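Local coordinates for meso-diaminopimelate dehydrogenase (Clostridium tetani, PDB 3WGY), which catalyses, in its natural form, the reversible NADP-dependent oxidative deamination of meso-diaminopimelate, and is here an engineered variant with 4-methyl-2-oxovalerate bound, at residues H145-K150 / D181-G186; R161-V166 / E215-T220. The protein carries 6 engineered substitutions. All blocks are in the same frame, centred on the assembly; numbering follows the deposited sequence.

Contact 1 of 2, residues H145-K150 / D181-G186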
ATOM      1  N   HIS B 145      -8.755  -1.236 -11.015  1.00 31.02           N
ATOM      2  CA  HIS B 145      -8.383  -0.470 -12.186  1.00 31.49           C
ATOM      3  C   HIS B 145      -6.937   0.011 -12.089  1.00 32.93           C
ATOM      4  O   HIS B 145      -6.592   0.769 -11.178  1.00 29.63           O
ATOM      5  CB  HIS B 145      -9.303   0.740 -12.331  1.00 33.13           C
ATOM      6  CG  HIS B 145     -10.745   0.387 -12.537  1.00 34.92           C
ATOM      7  ND1 HIS B 145     -11.179  -0.362 -13.612  1.00 37.60           N
ATOM      8  CD2 HIS B 145     -11.851   0.697 -11.820  1.00 34.93           C
ATOM      9  CE1 HIS B 145     -12.492  -0.496 -13.550  1.00 36.00           C
ATOM     10  NE2 HIS B 145     -12.923   0.137 -12.474  1.00 38.80           N
ATOM     11  N   THR B 146      -6.089  -0.437 -13.011  1.00 29.63           N
ATOM     12  CA  THR B 146      -4.709   0.013 -13.022  1.00 31.88           C
ATOM     13  C   THR B 146      -4.502   0.903 -14.246  1.00 31.89           C
ATOM     14  O   THR B 146      -4.900   0.551 -15.360  1.00 30.45           O
ATOM     15  CB  THR B 146      -3.693  -1.150 -13.094  1.00 32.71           C
ATOM     16  OG1 THR B 146      -3.913  -2.058 -12.009  1.00 35.01           O
ATOM     17  CG2 THR B 146      -2.278  -0.614 -12.982  1.00 32.40           C
ATOM     18  N   PHE B 147      -3.903   2.065 -14.025  1.00 29.86           N
ATOM     19  CA  PHE B 147      -3.614   3.012 -15.105  1.00 30.19           C
ATOM     20  C   PHE B 147      -2.112   3.268 -15.072  1.00 31.51           C
ATOM     21  O   PHE B 147      -1.514   3.318 -13.998  1.00 30.48           O
ATOM     22  CB  PHE B 147      -4.343   4.339 -14.886  1.00 32.17           C
ATOM     23  CG  PHE B 147      -5.843   4.248 -14.957  1.00 33.37           C
ATOM     24  CD1 PHE B 147      -6.564   3.603 -13.969  1.00 36.38           C
ATOM     25  CD2 PHE B 147      -6.539   4.860 -15.997  1.00 35.38           C
ATOM     26  CE1 PHE B 147      -7.961   3.570 -14.003  1.00 35.53           C
ATOM     27  CE2 PHE B 147      -7.935   4.834 -16.041  1.00 32.86           C
ATOM     28  CZ  PHE B 147      -8.645   4.188 -15.040  1.00 35.95           C
ATOM     29  N   TRP B 148      -1.478   3.425 -16.150  1.00 29.84           N
ATOM     30  CA  TRP B 148      -0.054   3.700 -16.156  1.00 32.52           C
ATOM     31  C   TRP B 148       0.142   5.164 -16.558  1.00 36.09           C
ATOM     32  O   TRP B 148      -0.026   5.535 -17.720  1.00 37.04           O
ATOM     33  CB  TRP B 148       0.652   2.712 -17.087  1.00 32.53           C
ATOM     34  CG  TRP B 148       0.576   1.301 -16.528  1.00 33.81           C
ATOM     35  CD1 TRP B 148       1.415   0.736 -15.601  1.00 35.01           C
ATOM     36  CD2 TRP B 148      -0.453   0.328 -16.777  1.00 34.81           C
ATOM     37  NE1 TRP B 148       0.969  -0.524 -15.255  1.00 33.55           N
ATOM     38  CE2 TRP B 148      -0.173  -0.799 -15.963  1.00 34.59           C
ATOM     39  CE3 TRP B 148      -1.586   0.301 -17.604  1.00 36.49           C
ATOM     40  CZ2 TRP B 148      -0.985  -1.942 -15.956  1.00 35.64           C
ATOM     41  CZ3 TRP B 148      -2.397  -0.839 -17.595  1.00 37.25           C
ATOM     42  CH2 TRP B 148      -2.089  -1.945 -16.774  1.00 37.74           C
ATOM     43  N   GLY B 149       0.439   5.979 -15.540  1.00 39.21           N
ATOM     44  CA  GLY B 149       0.638   7.418 -15.665  1.00 35.85           C
ATOM     45  C   GLY B 149       1.456   7.828 -16.853  1.00 35.13           C
ATOM     46  O   GLY B 149       1.987   6.964 -17.552  1.00 37.92           O
ATOM     47  N   LYS B 150       1.578   9.134 -17.090  1.00 32.61           N
ATOM     48  CA  LYS B 150       2.346   9.594 -18.244  1.00 32.00           C
ATOM     49  C   LYS B 150       3.751   8.990 -18.279  1.00 30.48           C
ATOM     50  O   LYS B 150       4.559   9.195 -17.376  1.00 28.29           O
ATOM     51  CB  LYS B 150       2.436  11.122 -18.273  1.00 32.60           C
ATOM     52  CG  LYS B 150       3.212  11.648 -19.472  1.00 32.37           C
ATOM     53  CD  LYS B 150       3.119  13.164 -19.571  1.00 33.87           C
ATOM     54  CE  LYS B 150       3.940  13.690 -20.739  1.00 36.04           C
ATOM     55  NZ  LYS B 150       3.729  15.151 -20.954  1.00 35.67           N
ATOM     56  N   ASP B 181     -11.535   9.778 -12.765  1.00 38.67           N
ATOM     57  CA  ASP B 181     -12.593  10.335 -11.930  1.00 41.22           C
ATOM     58  C   ASP B 181     -13.716   9.327 -11.731  1.00 40.84           C
ATOM     59  O   ASP B 181     -14.223   9.172 -10.621  1.00 38.78           O
ATOM     60  CB  ASP B 181     -13.157  11.618 -12.556  1.00 43.32           C
ATOM     61  CG  ASP B 181     -12.131  12.746 -12.607  1.00 47.65           C
ATOM     62  OD1 ASP B 181     -10.949  12.522 -12.261  1.00 47.97           O
ATOM     63  OD2 ASP B 181     -12.510  13.866 -12.999  1.00 50.97           O
ATOM     64  N   LYS B 182     -14.106   8.641 -12.803  1.00 39.68           N
ATOM     65  CA  LYS B 182     -15.168   7.651 -12.697  1.00 41.70           C
ATOM     66  C   LYS B 182     -14.732   6.482 -11.831  1.00 40.19           C
ATOM     67  O   LYS B 182     -15.511   5.975 -11.032  1.00 41.60           O
ATOM     68  CB  LYS B 182     -15.594   7.164 -14.084  1.00 44.70           C
ATOM     69  CG  LYS B 182     -16.227   8.253 -14.959  1.00 47.61           C
ATOM     70  CD  LYS B 182     -17.304   9.053 -14.207  1.00 51.48           C
ATOM     71  CE  LYS B 182     -16.685  10.146 -13.327  1.00 51.92           C
ATOM     72  NZ  LYS B 182     -17.655  10.798 -12.408  1.00 54.22           N
ATOM     73  N   ALA B 183     -13.485   6.055 -11.979  1.00 38.90           N
ATOM     74  CA  ALA B 183     -12.984   4.959 -11.163  1.00 38.32           C
ATOM     75  C   ALA B 183     -13.030   5.408  -9.706  1.00 38.51           C
ATOM     76  O   ALA B 183     -13.575   4.717  -8.849  1.00 38.81           O
ATOM     77  CB  ALA B 183     -11.555   4.609 -11.561  1.00 35.32           C
ATOM     78  N   ARG B 184     -12.463   6.583  -9.440  1.00 39.27           N
ATOM     79  CA  ARG B 184     -12.420   7.136  -8.090  1.00 39.03           C
ATOM     80  C   ARG B 184     -13.797   7.393  -7.510  1.00 40.21           C
ATOM     81  O   ARG B 184     -13.962   7.435  -6.289  1.00 37.28           O
ATOM     82  CB  ARG B 184     -11.620   8.434  -8.077  1.00 39.19           C
ATOM     83  CG  ARG B 184     -10.139   8.233  -8.189  1.00 40.40           C
ATOM     84  CD  ARG B 184      -9.477   9.520  -8.609  1.00 41.30           C
ATOM     85  NE  ARG B 184      -8.028   9.416  -8.560  1.00 39.22           N
ATOM     86  CZ  ARG B 184      -7.208  10.248  -9.181  1.00 38.91           C
ATOM     87  NH1 ARG B 184      -7.700  11.243  -9.907  1.00 36.63           N
ATOM     88  NH2 ARG B 184      -5.895  10.093  -9.060  1.00 38.52           N
ATOM     89  N   SER B 185     -14.788   7.600  -8.372  1.00 41.45           N
ATOM     90  CA  SER B 185     -16.133   7.813  -7.873  1.00 44.07           C
ATOM     91  C   SER B 185     -16.548   6.418  -7.425  1.00 46.42           C
ATOM     92  O   SER B 185     -15.849   5.449  -7.703  1.00 48.16           O
ATOM     93  CB  SER B 185     -17.060   8.318  -8.985  1.00 43.97           C
ATOM     94  OG  SER B 185     -17.313   7.305  -9.937  1.00 40.70           O
ATOM     95  N   GLY B 186     -17.667   6.291  -6.734  1.00 49.59           N
ATOM     96  CA  GLY B 186     -18.056   4.959  -6.298  1.00 53.08           C
ATOM     97  C   GLY B 186     -18.741   4.097  -7.349  1.00 55.10           C
ATOM     98  O   GLY B 186     -18.895   2.885  -7.158  1.00 54.62           O
TER
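Ala183, in the last turn of helix 177-184, points its CB at two rings on strand 142-147. The nearer is His145, whose CD2 lies 3.9 Å from Ala183 CB. Phe147 touches more lightly, with CE1 4.5 Å from Ala183 CB. The methyl meets both rings obliquely. His145 and Phe147 are two residues apart and project from the same side of the strand. In His145, chi1 of -62° sets the ring beside the backbone N, and chi2 of -60° turns CD2 to the methyl. His145 CA and Ala183 CA are the nearest across the contact, at 7.2 Å.

This tight part is buried. Phe191 adds to it, meeting His145 edge-to-face and touching Ala183, while Ile254 of the neighbouring strand packs on Ala183. Elsewhere the helix is more open: Lys182 is exposed, and Asp181 and Arg184 are partly exposed. Arg184 CB points away from strand 142-147. Its side chain still touches Phe252 and Ile254, and its NH2 forms a salt bridge with Glu268. Asp181 pairs with Lys177.

The contact thus seats the end of a helix on a strand of the antiparallel sheet. With one methyl against two rings, its chemistry implies cohesion by van der Waals packing, while Asp181 and Arg184 pair with charges outside the contact.

Contact 2 of 2, residues R161-V166 / E215-T220; sequences RRVQGV and EQDIKT
Val163 meets helix 211-219 with both of its methyls. CG1 rests on the Asp217 side chain, 3.7 Å from Asp217 CB. CG2 lies 4.1 Å from Ile218 CG1, and these two side chains cross at about a right angle. The valine torsion divides the work: CG1 is anti to the backbone N (chi1 173°) and CG2 is anti to the carbonyl carbon, giving each helix residue its own methyl. A water bridges the partly exposed side. It donates to Gln164 O at 2.7 Å and to Asp217 OD2 at 2.8 Å, linking the turn backbone to the carboxylate.

Val163 opens a type II beta turn that ends at Val166, closed by Val166 N to Val163 O at 3.1 Å. Gly165 takes the third position, where at phi 95° a CB would be jammed against the carbonyl O of Gln164, which calls for glycine. The turn joins helix 154-162 to strand 166-175. Helices 154-162 and 211-219 pack on the same face of the mixed sheet, as a helical layer in the diaminopimelate dehydrogenase C-terminal domain. Ile218 lies between helix and sheet, touching Ile160 from the first helix and Cys201, Val203 and Val232 from the strands.

Further out, Gly165 shares a backbone hydrogen bond with Glu206. The end of helix 211-219 is tied by Gln216 O, which accepts from both Thr220 N and Thr220 OG1, the latter at 2.8 Å. The Ile218 side chain is about 13 Å from the bound 2-oxo-4-methylpentanoic acid.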
ATOM      1  N   ARG B 161       8.888   6.583 -35.502  1.00 50.02           N
ATOM      2  CA  ARG B 161      10.031   6.837 -36.371  1.00 50.49           C
ATOM      3  C   ARG B 161       9.956   6.099 -37.708  1.00 50.65           C
ATOM      4  O   ARG B 161      10.636   6.464 -38.663  1.00 51.59           O
ATOM      5  CB  ARG B 161      11.332   6.466 -35.657  1.00 51.35           C
ATOM      6  CG  ARG B 161      11.660   7.309 -34.436  1.00 53.00           C
ATOM      7  CD  ARG B 161      13.128   7.136 -34.059  1.00 53.54           C
ATOM      8  NE  ARG B 161      13.500   7.930 -32.895  1.00 55.55           N
ATOM      9  CZ  ARG B 161      13.247   7.585 -31.637  1.00 56.96           C
ATOM     10  NH1 ARG B 161      12.618   6.444 -31.370  1.00 58.75           N
ATOM     11  NH2 ARG B 161      13.618   8.387 -30.647  1.00 56.37           N
ATOM     12  N   ARG B 162       9.136   5.059 -37.773  1.00 50.45           N
ATOM     13  CA  ARG B 162       8.974   4.295 -39.006  1.00 51.92           C
ATOM     14  C   ARG B 162       8.061   5.014 -40.003  1.00 51.07           C
ATOM     15  O   ARG B 162       8.085   4.725 -41.202  1.00 51.91           O
ATOM     16  CB  ARG B 162       8.384   2.913 -38.698  1.00 52.55           C
ATOM     17  CG  ARG B 162       9.408   1.842 -38.357  1.00 53.37           C
ATOM     18  CD  ARG B 162       8.724   0.628 -37.753  1.00 52.46           C
ATOM     19  NE  ARG B 162       9.225   0.361 -36.409  1.00 55.86           N
ATOM     20  CZ  ARG B 162       8.494  -0.134 -35.416  1.00 55.23           C
ATOM     21  NH1 ARG B 162       7.211  -0.420 -35.607  1.00 54.80           N
ATOM     22  NH2 ARG B 162       9.052  -0.346 -34.232  1.00 55.54           N
ATOM     23  N   VAL B 163       7.262   5.951 -39.503  1.00 49.43           N
ATOM     24  CA  VAL B 163       6.325   6.697 -40.344  1.00 47.96           C
ATOM     25  C   VAL B 163       7.014   7.660 -41.302  1.00 47.99           C
ATOM     26  O   VAL B 163       7.903   8.421 -40.913  1.00 46.89           O
ATOM     27  CB  VAL B 163       5.301   7.467 -39.476  1.00 46.17           C
ATOM     28  CG1 VAL B 163       4.440   8.386 -40.346  1.00 45.41           C
ATOM     29  CG2 VAL B 163       4.427   6.471 -38.725  1.00 46.01           C
ATOM     30  N   GLN B 164       6.588   7.618 -42.561  1.00 48.85           N
ATOM     31  CA  GLN B 164       7.154   8.469 -43.602  1.00 49.01           C
ATOM     32  C   GLN B 164       7.006   9.930 -43.208  1.00 47.59           C
ATOM     33  O   GLN B 164       5.924  10.370 -42.815  1.00 48.03           O
ATOM     34  CB  GLN B 164       6.438   8.213 -44.936  1.00 52.31           C
ATOM     35  CG  GLN B 164       6.491   6.758 -45.411  1.00 57.90           C
ATOM     36  CD  GLN B 164       7.800   6.398 -46.110  1.00 61.25           C
ATOM     37  OE1 GLN B 164       8.144   5.221 -46.248  1.00 61.80           O
ATOM     38  NE2 GLN B 164       8.526   7.415 -46.569  1.00 63.58           N
ATOM     39  N   GLY B 165       8.101  10.678 -43.296  1.00 45.73           N
ATOM     40  CA  GLY B 165       8.058  12.088 -42.956  1.00 44.71           C
ATOM     41  C   GLY B 165       8.467  12.418 -41.532  1.00 43.95           C
ATOM     42  O   GLY B 165       8.622  13.589 -41.184  1.00 40.68           O
ATOM     43  N   VAL B 166       8.636  11.390 -40.704  1.00 44.78           N
ATOM     44  CA  VAL B 166       9.030  11.582 -39.309  1.00 45.03           C
ATOM     45  C   VAL B 166      10.540  11.462 -39.106  1.00 45.81           C
ATOM     46  O   VAL B 166      11.102  10.382 -39.251  1.00 46.13           O
ATOM     47  CB  VAL B 166       8.340  10.549 -38.388  1.00 45.49           C
ATOM     48  CG1 VAL B 166       8.929  10.625 -36.978  1.00 44.71           C
ATOM     49  CG2 VAL B 166       6.839  10.809 -38.354  1.00 43.97           C
ATOM     50  N   GLU B 215       0.253  12.709 -39.221  1.00 40.74           N
ATOM     51  CA  GLU B 215      -0.717  12.661 -38.142  1.00 42.75           C
ATOM     52  C   GLU B 215      -1.693  11.507 -38.302  1.00 44.80           C
ATOM     53  O   GLU B 215      -2.059  10.847 -37.327  1.00 44.82           O
ATOM     54  CB  GLU B 215      -1.501  13.968 -38.101  1.00 44.37           C
ATOM     55  CG  GLU B 215      -2.397  14.122 -36.899  1.00 46.69           C
ATOM     56  CD  GLU B 215      -3.319  15.305 -37.041  1.00 49.37           C
ATOM     57  OE1 GLU B 215      -3.024  16.185 -37.879  1.00 53.28           O
ATOM     58  OE2 GLU B 215      -4.331  15.360 -36.317  1.00 52.23           O
ATOM     59  N   GLN B 216      -2.123  11.266 -39.536  1.00 45.35           N
ATOM     60  CA  GLN B 216      -3.069  10.194 -39.792  1.00 45.73           C
ATOM     61  C   GLN B 216      -2.394   8.831 -39.913  1.00 45.56           C
ATOM     62  O   GLN B 216      -3.014   7.803 -39.637  1.00 47.21           O
ATOM     63  CB  GLN B 216      -3.898  10.525 -41.037  1.00 46.14           C
ATOM     64  CG  GLN B 216      -4.670  11.840 -40.894  1.00 45.83           C
ATOM     65  CD  GLN B 216      -5.593  11.852 -39.678  1.00 47.64           C
ATOM     66  OE1 GLN B 216      -6.522  11.053 -39.582  1.00 46.96           O
ATOM     67  NE2 GLN B 216      -5.333  12.761 -38.748  1.00 49.70           N
ATOM     68  N   ASP B 217      -1.127   8.812 -40.311  1.00 45.68           N
ATOM     69  CA  ASP B 217      -0.407   7.549 -40.406  1.00 44.03           C
ATOM     70  C   ASP B 217      -0.139   7.030 -38.993  1.00 44.51           C
ATOM     71  O   ASP B 217      -0.137   5.821 -38.748  1.00 44.53           O
ATOM     72  CB  ASP B 217       0.913   7.743 -41.142  1.00 43.98           C
ATOM     73  CG  ASP B 217       0.713   7.977 -42.620  1.00 45.47           C
ATOM     74  OD1 ASP B 217      -0.460   8.072 -43.044  1.00 44.22           O
ATOM     75  OD2 ASP B 217       1.715   8.068 -43.352  1.00 45.18           O
ATOM     76  N   ILE B 218       0.084   7.955 -38.068  1.00 43.65           N
ATOM     77  CA  ILE B 218       0.343   7.599 -36.682  1.00 44.12           C
ATOM     78  C   ILE B 218      -0.950   7.149 -36.012  1.00 45.69           C
ATOM     79  O   ILE B 218      -1.007   6.076 -35.409  1.00 46.95           O
ATOM     80  CB  ILE B 218       0.945   8.799 -35.900  1.00 41.36           C
ATOM     81  CG1 ILE B 218       2.378   9.056 -36.371  1.00 38.51           C
ATOM     82  CG2 ILE B 218       0.947   8.509 -34.404  1.00 40.56           C
ATOM     83  CD1 ILE B 218       3.038  10.267 -35.743  1.00 35.32           C
ATOM     84  N   LYS B 219      -1.990   7.967 -36.138  1.00 47.53           N
ATOM     85  CA  LYS B 219      -3.282   7.664 -35.538  1.00 49.85           C
ATOM     86  C   LYS B 219      -3.903   6.334 -35.981  1.00 51.31           C
ATOM     87  O   LYS B 219      -4.431   5.583 -35.156  1.00 50.47           O
ATOM     88  CB  LYS B 219      -4.270   8.795 -35.822  1.00 50.22           C
ATOM     89  CG  LYS B 219      -3.930  10.115 -35.160  1.00 51.19           C
ATOM     90  CD  LYS B 219      -5.144  11.026 -35.175  1.00 52.38           C
ATOM     91  CE  LYS B 219      -4.864  12.356 -34.504  1.00 54.43           C
ATOM     92  NZ  LYS B 219      -6.119  13.040 -34.085  1.00 54.13           N
ATOM     93  N   THR B 220      -3.845   6.040 -37.275  1.00 51.97           N
ATOM     94  CA  THR B 220      -4.433   4.804 -37.786  1.00 53.00           C
ATOM     95  C   THR B 220      -3.501   3.599 -37.720  1.00 53.32           C
ATOM     96  O   THR B 220      -3.853   2.521 -38.191  1.00 53.69           O
ATOM     97  CB  THR B 220      -4.893   4.965 -39.253  1.00 53.17           C
ATOM     98  OG1 THR B 220      -3.749   5.189 -40.087  1.00 52.05           O
ATOM     99  CG2 THR B 220      -5.850   6.136 -39.388  1.00 51.31           C
TER
HETATM  100  O   HOH W   1       3.328  10.316 -43.363  1.00 42.38           O

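How the contacts relate
Both contacts lie in the C-terminal domain, with centres 29 Å apart and nearest atoms about 15 Å apart. They do not touch, and their segments alternate along the chain. They share no helix, and they serve different sheets. Contact 1 sets a helix end on the three-stranded antiparallel sheet. Contact 2 sets a turn against a helix on the mixed sheet. Strand 166-175 starts in the turn of contact 2 and leads toward the helix of contact 1. All touching residues of contact 1 are buried, and it uses rings and a methyl. Contact 2 is buried at Val163 and Ile218 but partly exposed at Asp217, where a water bridge adds polar chemistry.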